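Local coordinates for putative alcohol dehydrogenase (Sinorhizobium meliloti, PDB 4J6F), which probably acts as a medium-chain dehydrogenase/reductase, oxidising alcohols with a nicotinamide coenzyme, possibly with the help of zinc, at residues C190-G195 with R349-G354; L211-S216 with N288-I293; S221-L226 with V277-V282; P240-A245 with N372-L377; A253-G258 with A263-A268. All coordinates share one frame; numbering follows the deposited sequence.

Overall arrangement
Contacts 2, 3 and 5 are buried and belong to the six-stranded parallel sheet of the coenzyme-binding domain. In each of them a helix lies against a strand, and the meeting groups are mostly aliphatic. Contacts 2 and 3 involve the neighbouring strands 209-212 and 277-280. Contact 5 involves the outermost strand 253-256. Contacts 1 and 4 link this domain to neighbouring strands 352-357 and 376-380 of the mixed sheet, and both are more polar. Contact 1 is buried and includes a water bridge. Contact 4 lies at the surface and combines a lysine, weakly bonded to a backbone carbonyl, with alanine-valine packing. Contacts 1 and 5 are farthest apart, about 24 Å between centres.

Contact 1: residues C190-G195 with R349-G354; sequences CAYLTG and RPLVGG
Y192 and L351 meet through one end of each side chain. The hydroxyl OH of Y192 lies 3.5 Å from the methyl CD1 of L351, and the two side chains cross at about a right angle. A water completes the link. It is 2.9 Å from Y192 OH and accepts a hydrogen bond from L351 N at 2.6 Å. The backbone carbonyl O of R349 is farther off, 4.2 Å from Y192 OH. Y192 has CG opposite its carbonyl carbon (chi1 -70°), which sends the ring out from the helix toward the loop.

Q225 of helix 218-229 forms the next shell. Its NE2 makes a weak hydrogen bond to Y192 OH, and its OE1 accepts from R349 N. One amide therefore serves both segments. F188 packs edge-to-face with the Y192 ring, and A222 and L339 also touch this side chain. Farther out, R349 NH2 bonds to D248 O, and the backbone of L351 pairs with K376. On the helix, C190 O accepts from T194 N (3.1 Å) and from T194 OG1 (3.0 Å), which come from opposite faces of the carbonyl plane.

The contact joins helix 189-201 to the loop that enters strand 352-357. No direct hydrogen bond spans the two segments, so the polar tie is indirect. It runs through the water to L351 N and through Q225, whose bond to the hydroxyl is weak. The direct touch is van der Waals packing of Y192 OH on the L351 methyl.

Contact 2: residues L211-S216 with N288-I293; sequences LVTGAS and NDLLKI
L211 and L290 mark the closest backbone approach, 8.7 Å between CA atoms, where helix 287-293 lies over the end of strand 209-212. The methyl CD2 of L290 fits between two partners. It is 3.9 Å from L211 CD2 and 3.7 Å from T213 CG2. T213 and L290 point at each other tip to tip, whereas L211 runs obliquely across L290. L211 CD2 also reaches I293 CG2 at 4.1 Å, and these side chains cross at about a right angle.

T213 is turned so that its methyl lies opposite its own carbonyl carbon (OG1 chi1 68°). This frees OG1 to hydrogen-bond to D280 OD1 and L281 N. The threonine thus offers carbon to the helix and oxygen to the neighbouring strand. I293 and L211 also touch V266, and I293 touches A263, both on helix 262-270. Outward on the same helix, K292 NZ makes a salt bridge to D89 of the second subunit.

This is the helix-on-sheet packing of a Rossmann fold. The loop after strand 209-212 has the place of the glycine-rich turn that usually meets the coenzyme in this family.

Contact 3: residues S221-L226 with V277-V282; sequences SAIIQL and VVADLV
I223 on helix 218-229 carries the contact to A279 and L281. Its CB leaves the helix toward the strand, and the chain forks there. The branch CG2 lies opposite the backbone N. I223 CG2 comes 4.2 Å from A279 CB and also turns to the methyls of V212 on the neighbouring strand. The other branch runs through CG1, which has no close partner across the contact, to the tip CD1. With chi2 at 160° this branch is nearly extended, and CD1 is carried between two targets. I223 CD1 lies 4.0 Å from A279 CB and 4.2 Å from L281 CD1. I223 and L281 reach toward each other tip to tip. A279 offers a single methyl, and the CA atoms of I223 and A279 are 8.0 Å apart.

The strand end is shaped by D280, whose side chain points away from the helix. D280 OD1 accepts from V282 N at 3.0 Å, with an N-H...O angle of 147°. This is an Asx turn. The N-H meets the oxygen from above the carboxylate plane, 51° out of it. G283 N also bonds to OD1, and OD2 bonds to Y300 OH, so several groups fix the carboxylate.

M198 of helix 189-201 touches both I223 and A279 and closes the packing from another direction. V278 and D280 turn instead to L290 of helix 287-293. Strand 277-280 thus lies between helices, with helix 218-229 on the side of A279 and helix 287-293 on the other.

Contact 4: residues P240-A245 with N372-L377; sequences PGKEAA and NFVGKL
K242 and A245 lie where the turn after strand 233-238 enters helix 243-248 of the Rossmann domain, and both pack on V374 in the loop before strand 376-380. V374 CG2 is the shared apolar point. It is 3.9 Å from K242 CD and 3.9 Å from A245 CB. This methyl lies opposite the carbonyl carbon of V374 and beside its backbone N. K242 and V374 slide past each other in opposite directions.

The lysine chain bends at chi2 (-88°) and again at chi4 (81°). These bends carry its end along the loop to F373. NZ makes a weak hydrogen bond of 3.5 Å to F373 O, and CE passes 3.9 Å from the same oxygen, F373 O. The firmer partners of NZ lie outside the two segments: K371 O and S216 OG. Shortening K242 to alanine is likely to leave F373 O, K371 O and S216 OG without their shared donor and to open a gap beside the V374 methyl.

F373 points away from the turn. Its ring has L377 CG on one face, 3.7 Å above the plane and offset toward the rim, and G375 O at its edge, in the ring plane. F368 of helix 361-370 also touches it. K376 faces elsewhere, in a salt bridge to D113.

The contact ties the coenzyme-binding domain to the final strand of the mixed sheet. Such a return of the chain end to the catalytic domain is usual in medium-chain dehydrogenases.

Contact 5: residues A253-G258 with A263-A268; sequences AVVTRG and AEAVEA
The hydrogen bond from A268 N to E264 O, 2.9 Å, helps hold the helical turn that sets A265 and V266 against V255. A parallel bond of the same kind joins E267 N to A263 O at 3.0 Å. The contact itself is apolar. V255 spreads its two methyls over the helix. CG1 lies opposite the backbone N (chi1 166°) and meets A265 CB at 3.7 Å. CG2 goes to the backbone instead. It is 3.5 Å from A265 O and 4.0 Å from V266 CA. The side chains of V255 and V266 are a little farther apart, 4.3 Å between their CG2 atoms. A265 has only a methyl, and the CA atoms of V255 and A265 come within 6.3 Å.

Strand 253-256 is the outermost strand on its side of the parallel sheet. Helix 262-270 follows it and leads on to strand 277-280, across strands 233-238 and 209-212. This is the long crossover at the middle of the Rossmann fold.

L262 and A269 also touch V255 from the same helix. T256 points away from it, and its OG1 hydrogen-bonds to E243 OE2. V254 packs on E243, M246 and L247 of helix 243-248.

Contact 1: residues C190-G195 with R349-G354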
# COMPACT_ATOMS: atom_id res chain seq x y z
N CYS A 190 22.98 0.44 -6.82
CA CYS A 190 21.71 -0.27 -6.88
C CYS A 190 21.02 -0.40 -5.53
O CYS A 190 19.89 0.06 -5.39
CB CYS A 190 21.87 -1.65 -7.53
SG CYS A 190 20.33 -2.58 -7.70
N ALA A 191 21.67 -1.00 -4.54
CA ALA A 191 20.98 -1.23 -3.27
C ALA A 191 20.64 0.06 -2.49
O ALA A 191 19.57 0.12 -1.88
CB ALA A 191 21.72 -2.21 -2.39
N TYR A 192 21.52 1.06 -2.53
CA TYR A 192 21.31 2.28 -1.75
C TYR A 192 20.31 3.24 -2.42
O TYR A 192 19.56 3.93 -1.73
CB TYR A 192 22.63 2.98 -1.36
CG TYR A 192 23.43 2.20 -0.31
CD1 TYR A 192 23.99 0.96 -0.62
CD2 TYR A 192 23.61 2.69 0.98
CE1 TYR A 192 24.71 0.24 0.32
CE2 TYR A 192 24.33 1.97 1.93
CZ TYR A 192 24.87 0.75 1.59
OH TYR A 192 25.59 -0.01 2.50
N LEU A 193 20.28 3.24 -3.74
CA LEU A 193 19.24 3.98 -4.43
C LEU A 193 17.90 3.34 -4.09
O LEU A 193 16.96 4.05 -3.70
CB LEU A 193 19.47 3.98 -5.94
CG LEU A 193 18.49 4.82 -6.76
CD1 LEU A 193 18.48 6.27 -6.30
CD2 LEU A 193 18.85 4.75 -8.23
N THR A 194 17.84 2.01 -4.23
CA THR A 194 16.64 1.23 -3.91
C THR A 194 16.21 1.43 -2.46
O THR A 194 15.05 1.75 -2.18
CB THR A 194 16.83 -0.26 -4.27
OG1 THR A 194 16.98 -0.37 -5.68
CG2 THR A 194 15.63 -1.09 -3.90
N GLY A 195 17.14 1.25 -1.53
CA GLY A 195 16.94 1.63 -0.13
C GLY A 195 16.34 3.02 0.06
O GLY A 195 15.29 3.15 0.69
N ARG A 349 28.59 4.50 5.07
CA ARG A 349 29.93 3.97 4.78
C ARG A 349 29.92 2.68 3.94
O ARG A 349 28.96 1.91 3.98
CB ARG A 349 30.75 3.82 6.08
CG ARG A 349 30.19 2.83 7.10
CD ARG A 349 31.10 2.73 8.31
NE ARG A 349 30.64 1.73 9.28
CZ ARG A 349 31.02 0.45 9.30
NH1 ARG A 349 31.87 -0.00 8.38
NH2 ARG A 349 30.56 -0.39 10.22
N PRO A 350 31.00 2.44 3.17
CA PRO A 350 30.99 1.25 2.30
C PRO A 350 31.12 -0.03 3.10
O PRO A 350 31.85 -0.08 4.08
CB PRO A 350 32.22 1.46 1.42
CG PRO A 350 33.16 2.21 2.31
CD PRO A 350 32.30 3.13 3.13
N LEU A 351 30.41 -1.07 2.68
CA LEU A 351 30.48 -2.36 3.34
C LEU A 351 31.04 -3.41 2.38
O LEU A 351 30.31 -4.02 1.60
CB LEU A 351 29.10 -2.77 3.84
CG LEU A 351 28.42 -1.71 4.72
CD1 LEU A 351 26.96 -2.04 4.96
CD2 LEU A 351 29.20 -1.57 6.03
N VAL A 352 32.35 -3.60 2.40
CA VAL A 352 32.93 -4.55 1.46
C VAL A 352 32.96 -5.95 2.08
O VAL A 352 33.73 -6.21 3.00
CB VAL A 352 34.31 -4.12 0.95
CG1 VAL A 352 34.87 -5.16 0.00
CG2 VAL A 352 34.19 -2.78 0.23
N GLY A 353 32.13 -6.84 1.55
CA GLY A 353 32.02 -8.19 2.06
C GLY A 353 33.03 -9.13 1.43
O GLY A 353 33.32 -10.18 2.00
N GLY A 354 33.56 -8.77 0.26
CA GLY A 354 34.57 -9.58 -0.42
C GLY A 354 34.81 -9.12 -1.84
O GLY A 354 33.98 -8.43 -2.43
O HOH W 1 28.18 -0.61 1.45

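Contact 2: residues L211-S216 with N288-I293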
# COMPACT_ATOMS: atom_id res chain seq x y z
N LEU A 211 11.44 -1.47 11.11
CA LEU A 211 11.85 -2.87 11.20
C LEU A 211 12.31 -3.34 9.81
O LEU A 211 11.55 -3.22 8.82
CB LEU A 211 10.70 -3.75 11.72
CG LEU A 211 10.99 -5.22 12.02
CD1 LEU A 211 11.96 -5.36 13.19
CD2 LEU A 211 9.71 -5.97 12.34
N VAL A 212 13.54 -3.85 9.75
CA VAL A 212 14.16 -4.22 8.48
C VAL A 212 14.45 -5.72 8.43
O VAL A 212 15.30 -6.21 9.18
CB VAL A 212 15.50 -3.47 8.25
CG1 VAL A 212 16.01 -3.74 6.85
CG2 VAL A 212 15.34 -1.98 8.49
N THR A 213 13.74 -6.43 7.56
CA THR A 213 13.98 -7.86 7.39
C THR A 213 15.03 -8.07 6.31
O THR A 213 15.20 -7.23 5.44
CB THR A 213 12.72 -8.59 6.94
OG1 THR A 213 12.42 -8.18 5.60
CG2 THR A 213 11.55 -8.29 7.85
N GLY A 214 15.73 -9.20 6.37
CA GLY A 214 16.86 -9.47 5.47
C GLY A 214 17.97 -8.46 5.68
O GLY A 214 18.62 -8.03 4.74
N ALA A 215 18.17 -8.10 6.93
CA ALA A 215 18.98 -6.94 7.27
C ALA A 215 20.45 -7.05 6.87
O ALA A 215 21.09 -6.02 6.67
CB ALA A 215 18.85 -6.64 8.75
N SER A 216 20.98 -8.27 6.75
CA SER A 216 22.39 -8.44 6.40
C SER A 216 22.66 -8.44 4.90
O SER A 216 23.82 -8.36 4.48
CB SER A 216 22.97 -9.70 7.06
OG SER A 216 22.78 -10.85 6.25
N ASN A 288 2.84 -12.10 6.70
CA ASN A 288 1.70 -11.89 7.57
C ASN A 288 2.11 -11.43 8.96
O ASN A 288 1.44 -10.59 9.57
CB ASN A 288 0.83 -13.14 7.66
CG ASN A 288 -0.45 -12.89 8.45
OD1 ASN A 288 -1.28 -12.06 8.06
ND2 ASN A 288 -0.61 -13.59 9.58
N ASP A 289 3.22 -11.95 9.46
CA ASP A 289 3.68 -11.58 10.78
C ASP A 289 4.09 -10.12 10.85
O ASP A 289 3.84 -9.44 11.84
CB ASP A 289 4.83 -12.49 11.24
CG ASP A 289 4.33 -13.80 11.80
OD1 ASP A 289 3.10 -13.98 11.97
OD2 ASP A 289 5.18 -14.66 12.10
N LEU A 290 4.71 -9.64 9.78
CA LEU A 290 5.13 -8.26 9.70
C LEU A 290 3.92 -7.32 9.77
O LEU A 290 3.96 -6.31 10.48
CB LEU A 290 5.92 -8.04 8.43
CG LEU A 290 7.26 -8.75 8.41
CD1 LEU A 290 7.81 -8.68 7.00
CD2 LEU A 290 8.22 -8.11 9.40
N LEU A 291 2.85 -7.66 9.05
CA LEU A 291 1.60 -6.91 9.12
C LEU A 291 0.98 -6.94 10.51
O LEU A 291 0.31 -5.99 10.90
CB LEU A 291 0.57 -7.42 8.10
CG LEU A 291 0.91 -7.48 6.61
CD1 LEU A 291 -0.34 -7.91 5.83
CD2 LEU A 291 1.45 -6.16 6.06
N LYS A 292 1.22 -8.02 11.25
CA LYS A 292 0.74 -8.11 12.63
C LYS A 292 1.50 -7.15 13.55
O LYS A 292 0.90 -6.46 14.38
CB LYS A 292 0.86 -9.54 13.16
CG LYS A 292 -0.09 -10.54 12.51
CD LYS A 292 0.15 -11.95 13.05
CE LYS A 292 -0.04 -12.03 14.56
NZ LYS A 292 0.69 -13.17 15.17
N ILE A 293 2.82 -7.11 13.38
CA ILE A 293 3.74 -6.31 14.20
C ILE A 293 3.57 -4.81 13.95
O ILE A 293 3.63 -4.01 14.87
CB ILE A 293 5.19 -6.73 13.91
CG1 ILE A 293 5.48 -8.09 14.57
CG2 ILE A 293 6.18 -5.68 14.39
CD1 ILE A 293 6.58 -8.90 13.90

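Contact 3: residues S221-L226 with V277-V282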
# COMPACT_ATOMS: atom_id res chain seq x y z
N SER A 221 21.02 -3.91 4.64
CA SER A 221 22.11 -3.16 5.27
C SER A 221 22.01 -1.70 4.93
O SER A 221 22.23 -0.85 5.79
CB SER A 221 23.45 -3.69 4.80
OG SER A 221 23.63 -5.00 5.31
N ALA A 222 21.67 -1.40 3.68
CA ALA A 222 21.66 -0.03 3.22
C ALA A 222 20.59 0.70 3.99
O ALA A 222 20.81 1.80 4.49
CB ALA A 222 21.39 0.03 1.73
N ILE A 223 19.43 0.08 4.09
CA ILE A 223 18.33 0.71 4.77
C ILE A 223 18.68 1.03 6.21
O ILE A 223 18.31 2.09 6.71
CB ILE A 223 17.05 -0.11 4.66
CG1 ILE A 223 16.38 0.23 3.35
CG2 ILE A 223 16.09 0.23 5.79
CD1 ILE A 223 15.41 -0.81 2.91
N ILE A 224 19.41 0.13 6.87
CA ILE A 224 19.88 0.39 8.23
C ILE A 224 20.73 1.67 8.29
O ILE A 224 20.51 2.54 9.15
CB ILE A 224 20.63 -0.82 8.81
CG1 ILE A 224 19.66 -1.99 8.92
CG2 ILE A 224 21.28 -0.49 10.16
CD1 ILE A 224 20.30 -3.30 9.31
N GLN A 225 21.67 1.81 7.37
CA GLN A 225 22.48 3.02 7.29
C GLN A 225 21.64 4.23 6.90
O GLN A 225 21.69 5.28 7.57
CB GLN A 225 23.66 2.85 6.32
CG GLN A 225 24.73 1.87 6.77
CD GLN A 225 26.05 2.17 6.11
OE1 GLN A 225 26.81 3.02 6.59
NE2 GLN A 225 26.34 1.48 5.00
N LEU A 226 20.83 4.09 5.84
CA LEU A 226 20.04 5.22 5.40
C LEU A 226 19.04 5.67 6.47
O LEU A 226 18.80 6.86 6.63
CB LEU A 226 19.35 4.92 4.08
CG LEU A 226 20.28 4.61 2.90
CD1 LEU A 226 19.44 4.01 1.79
CD2 LEU A 226 21.00 5.84 2.38
N VAL A 277 7.35 1.60 10.59
CA VAL A 277 7.61 1.17 9.23
C VAL A 277 8.25 -0.20 9.23
O VAL A 277 9.12 -0.48 10.06
CB VAL A 277 8.54 2.15 8.48
CG1 VAL A 277 8.92 1.58 7.12
CG2 VAL A 277 7.90 3.53 8.34
N VAL A 278 7.81 -1.04 8.30
CA VAL A 278 8.49 -2.28 8.04
C VAL A 278 9.07 -2.17 6.64
O VAL A 278 8.36 -1.82 5.70
CB VAL A 278 7.52 -3.47 8.14
CG1 VAL A 278 8.09 -4.71 7.45
CG2 VAL A 278 7.20 -3.78 9.59
N ALA A 279 10.38 -2.41 6.55
CA ALA A 279 11.09 -2.56 5.29
C ALA A 279 11.36 -4.06 5.13
O ALA A 279 12.13 -4.66 5.88
CB ALA A 279 12.40 -1.78 5.32
N ASP A 280 10.67 -4.66 4.17
CA ASP A 280 10.71 -6.11 3.98
C ASP A 280 11.52 -6.49 2.76
O ASP A 280 11.25 -6.00 1.66
CB ASP A 280 9.29 -6.64 3.83
CG ASP A 280 9.22 -8.14 3.78
OD1 ASP A 280 10.19 -8.83 4.18
OD2 ASP A 280 8.17 -8.64 3.33
N LEU A 281 12.51 -7.35 2.94
CA LEU A 281 13.28 -7.82 1.80
C LEU A 281 13.23 -9.32 1.67
O LEU A 281 13.88 -9.90 0.79
CB LEU A 281 14.70 -7.32 1.88
CG LEU A 281 14.54 -5.82 1.67
CD1 LEU A 281 15.40 -5.00 2.63
CD2 LEU A 281 14.72 -5.45 0.20
N VAL A 282 12.49 -9.95 2.57
CA VAL A 282 12.31 -11.39 2.60
C VAL A 282 10.95 -11.87 2.08
O VAL A 282 10.89 -12.75 1.25
CB VAL A 282 12.51 -11.91 4.03
CG1 VAL A 282 12.42 -13.42 4.08
CG2 VAL A 282 13.84 -11.45 4.57

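Contact 4: residues P240-A245 with N372-L377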
# COMPACT_ATOMS: atom_id res chain seq x y z
N PRO A 240 21.16 -15.95 12.33
CA PRO A 240 22.06 -16.32 13.44
C PRO A 240 23.53 -16.03 13.10
O PRO A 240 23.97 -16.32 11.99
CB PRO A 240 21.82 -17.83 13.61
CG PRO A 240 21.01 -18.27 12.43
CD PRO A 240 20.26 -17.06 11.96
N GLY A 241 24.24 -15.42 14.06
CA GLY A 241 25.65 -15.04 13.92
C GLY A 241 25.92 -13.72 13.19
O GLY A 241 27.08 -13.37 12.95
N LYS A 242 24.86 -13.00 12.84
CA LYS A 242 25.02 -11.76 12.09
C LYS A 242 24.65 -10.55 12.96
O LYS A 242 24.72 -9.41 12.49
CB LYS A 242 24.15 -11.78 10.82
CG LYS A 242 24.39 -12.94 9.85
CD LYS A 242 25.48 -12.61 8.84
CE LYS A 242 25.54 -13.60 7.67
NZ LYS A 242 24.53 -13.32 6.60
N GLU A 243 24.26 -10.81 14.21
CA GLU A 243 23.77 -9.77 15.13
C GLU A 243 24.81 -8.66 15.35
O GLU A 243 24.50 -7.47 15.20
CB GLU A 243 23.38 -10.36 16.50
CG GLU A 243 22.29 -11.42 16.48
CD GLU A 243 22.77 -12.81 16.09
OE1 GLU A 243 24.00 -13.02 15.91
OE2 GLU A 243 21.91 -13.71 15.95
N ALA A 244 26.03 -9.06 15.71
CA ALA A 244 27.06 -8.09 16.03
C ALA A 244 27.40 -7.25 14.81
O ALA A 244 27.71 -6.06 14.95
CB ALA A 244 28.30 -8.77 16.59
N ALA A 245 27.32 -7.84 13.62
CA ALA A 245 27.54 -7.09 12.39
C ALA A 245 26.47 -6.02 12.17
O ALA A 245 26.78 -4.94 11.66
CB ALA A 245 27.59 -8.02 11.19
N ASN A 372 26.52 -15.93 2.99
CA ASN A 372 27.31 -16.07 4.22
C ASN A 372 28.37 -14.99 4.30
O ASN A 372 29.57 -15.29 4.35
CB ASN A 372 27.93 -17.45 4.33
CG ASN A 372 26.89 -18.54 4.31
OD1 ASN A 372 25.88 -18.46 5.01
ND2 ASN A 372 27.11 -19.55 3.49
N PHE A 373 27.90 -13.75 4.27
CA PHE A 373 28.73 -12.55 4.30
C PHE A 373 27.84 -11.35 4.61
O PHE A 373 26.61 -11.45 4.57
CB PHE A 373 29.45 -12.35 2.96
CG PHE A 373 28.52 -12.05 1.82
CD1 PHE A 373 28.09 -10.76 1.58
CD2 PHE A 373 28.08 -13.07 1.00
CE1 PHE A 373 27.22 -10.48 0.54
CE2 PHE A 373 27.21 -12.80 -0.05
CZ PHE A 373 26.78 -11.50 -0.27
N VAL A 374 28.47 -10.22 4.92
CA VAL A 374 27.74 -8.98 5.18
C VAL A 374 28.12 -7.87 4.22
O VAL A 374 29.26 -7.78 3.77
CB VAL A 374 27.94 -8.47 6.62
CG1 VAL A 374 27.20 -7.15 6.81
CG2 VAL A 374 27.44 -9.51 7.61
N GLY A 375 27.15 -7.01 3.90
CA GLY A 375 27.37 -5.95 2.93
C GLY A 375 27.38 -6.47 1.51
O GLY A 375 26.46 -7.21 1.11
N LYS A 376 28.37 -6.09 0.72
CA LYS A 376 28.35 -6.36 -0.70
C LYS A 376 29.62 -6.98 -1.26
O LYS A 376 30.72 -6.73 -0.79
CB LYS A 376 28.02 -5.07 -1.46
CG LYS A 376 27.05 -4.18 -0.71
CD LYS A 376 26.04 -3.48 -1.61
CE LYS A 376 25.58 -4.36 -2.75
NZ LYS A 376 26.15 -3.90 -4.04
N LEU A 377 29.45 -7.80 -2.28
CA LEU A 377 30.55 -8.41 -3.02
C LEU A 377 30.84 -7.56 -4.26
O LEU A 377 29.92 -7.05 -4.92
CB LEU A 377 30.26 -9.87 -3.37
CG LEU A 377 29.91 -10.82 -2.20
CD1 LEU A 377 29.81 -12.25 -2.69
CD2 LEU A 377 30.90 -10.76 -1.04

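Contact 5: residues A253-G258 with A263-A268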
# COMPACT_ATOMS: atom_id res chain seq x y z
N ALA A 253 18.68 -2.33 17.80
CA ALA A 253 18.66 -3.64 18.41
C ALA A 253 18.51 -4.64 17.29
O ALA A 253 18.07 -4.31 16.18
CB ALA A 253 17.51 -3.75 19.38
N VAL A 254 18.90 -5.88 17.59
CA VAL A 254 18.82 -6.96 16.63
C VAL A 254 17.91 -8.06 17.16
O VAL A 254 17.90 -8.37 18.34
CB VAL A 254 20.22 -7.50 16.28
CG1 VAL A 254 20.16 -8.50 15.14
CG2 VAL A 254 21.15 -6.36 15.90
N VAL A 255 17.13 -8.63 16.26
CA VAL A 255 16.28 -9.76 16.53
C VAL A 255 16.77 -10.89 15.62
O VAL A 255 16.89 -10.71 14.41
CB VAL A 255 14.80 -9.41 16.23
CG1 VAL A 255 13.94 -10.65 16.19
CG2 VAL A 255 14.25 -8.41 17.24
N THR A 256 17.10 -12.03 16.21
CA THR A 256 17.57 -13.20 15.47
C THR A 256 16.38 -13.97 14.90
O THR A 256 15.44 -14.30 15.62
CB THR A 256 18.41 -14.13 16.38
OG1 THR A 256 19.46 -13.38 17.00
CG2 THR A 256 19.01 -15.26 15.57
N ARG A 257 16.43 -14.26 13.61
CA ARG A 257 15.29 -14.86 12.94
C ARG A 257 14.92 -16.23 13.52
O ARG A 257 13.75 -16.50 13.75
CB ARG A 257 15.53 -14.97 11.43
CG ARG A 257 14.25 -15.03 10.61
CD ARG A 257 14.55 -15.33 9.15
NE ARG A 257 15.28 -14.26 8.47
CZ ARG A 257 16.59 -14.28 8.20
NH1 ARG A 257 17.34 -15.34 8.55
NH2 ARG A 257 17.15 -13.25 7.57
N GLY A 258 15.94 -17.05 13.79
CA GLY A 258 15.76 -18.42 14.27
C GLY A 258 14.64 -18.66 15.28
O GLY A 258 13.55 -19.10 14.91
N ALA A 263 7.03 -11.43 16.99
CA ALA A 263 6.36 -10.26 17.55
C ALA A 263 6.84 -9.95 18.97
O ALA A 263 7.06 -8.78 19.30
CB ALA A 263 4.85 -10.45 17.52
N GLU A 264 7.03 -10.99 19.78
CA GLU A 264 7.55 -10.85 21.14
C GLU A 264 8.98 -10.35 21.12
O GLU A 264 9.32 -9.39 21.83
CB GLU A 264 7.51 -12.19 21.89
CG GLU A 264 6.35 -12.35 22.86
CD GLU A 264 6.34 -13.71 23.55
OE1 GLU A 264 5.99 -14.72 22.89
OE2 GLU A 264 6.69 -13.77 24.75
N ALA A 265 9.81 -10.99 20.30
CA ALA A 265 11.21 -10.62 20.13
C ALA A 265 11.36 -9.16 19.66
O ALA A 265 12.24 -8.43 20.13
CB ALA A 265 11.91 -11.59 19.18
N VAL A 266 10.50 -8.73 18.74
CA VAL A 266 10.52 -7.36 18.27
C VAL A 266 10.16 -6.41 19.43
O VAL A 266 10.87 -5.43 19.68
CB VAL A 266 9.62 -7.15 17.04
CG1 VAL A 266 9.51 -5.68 16.70
CG2 VAL A 266 10.19 -7.89 15.84
N GLU A 267 9.08 -6.74 20.13
CA GLU A 267 8.63 -6.01 21.31
C GLU A 267 9.76 -5.77 22.32
O GLU A 267 9.98 -4.63 22.77
CB GLU A 267 7.49 -6.77 21.99
CG GLU A 267 6.71 -5.98 23.04
CD GLU A 267 5.76 -4.98 22.42
OE1 GLU A 267 4.54 -5.26 22.39
OE2 GLU A 267 6.22 -3.93 21.94
N ALA A 268 10.48 -6.83 22.66
CA ALA A 268 11.56 -6.76 23.64
C ALA A 268 12.75 -5.96 23.12
O ALA A 268 13.29 -5.11 23.83
CB ALA A 268 11.99 -8.15 24.08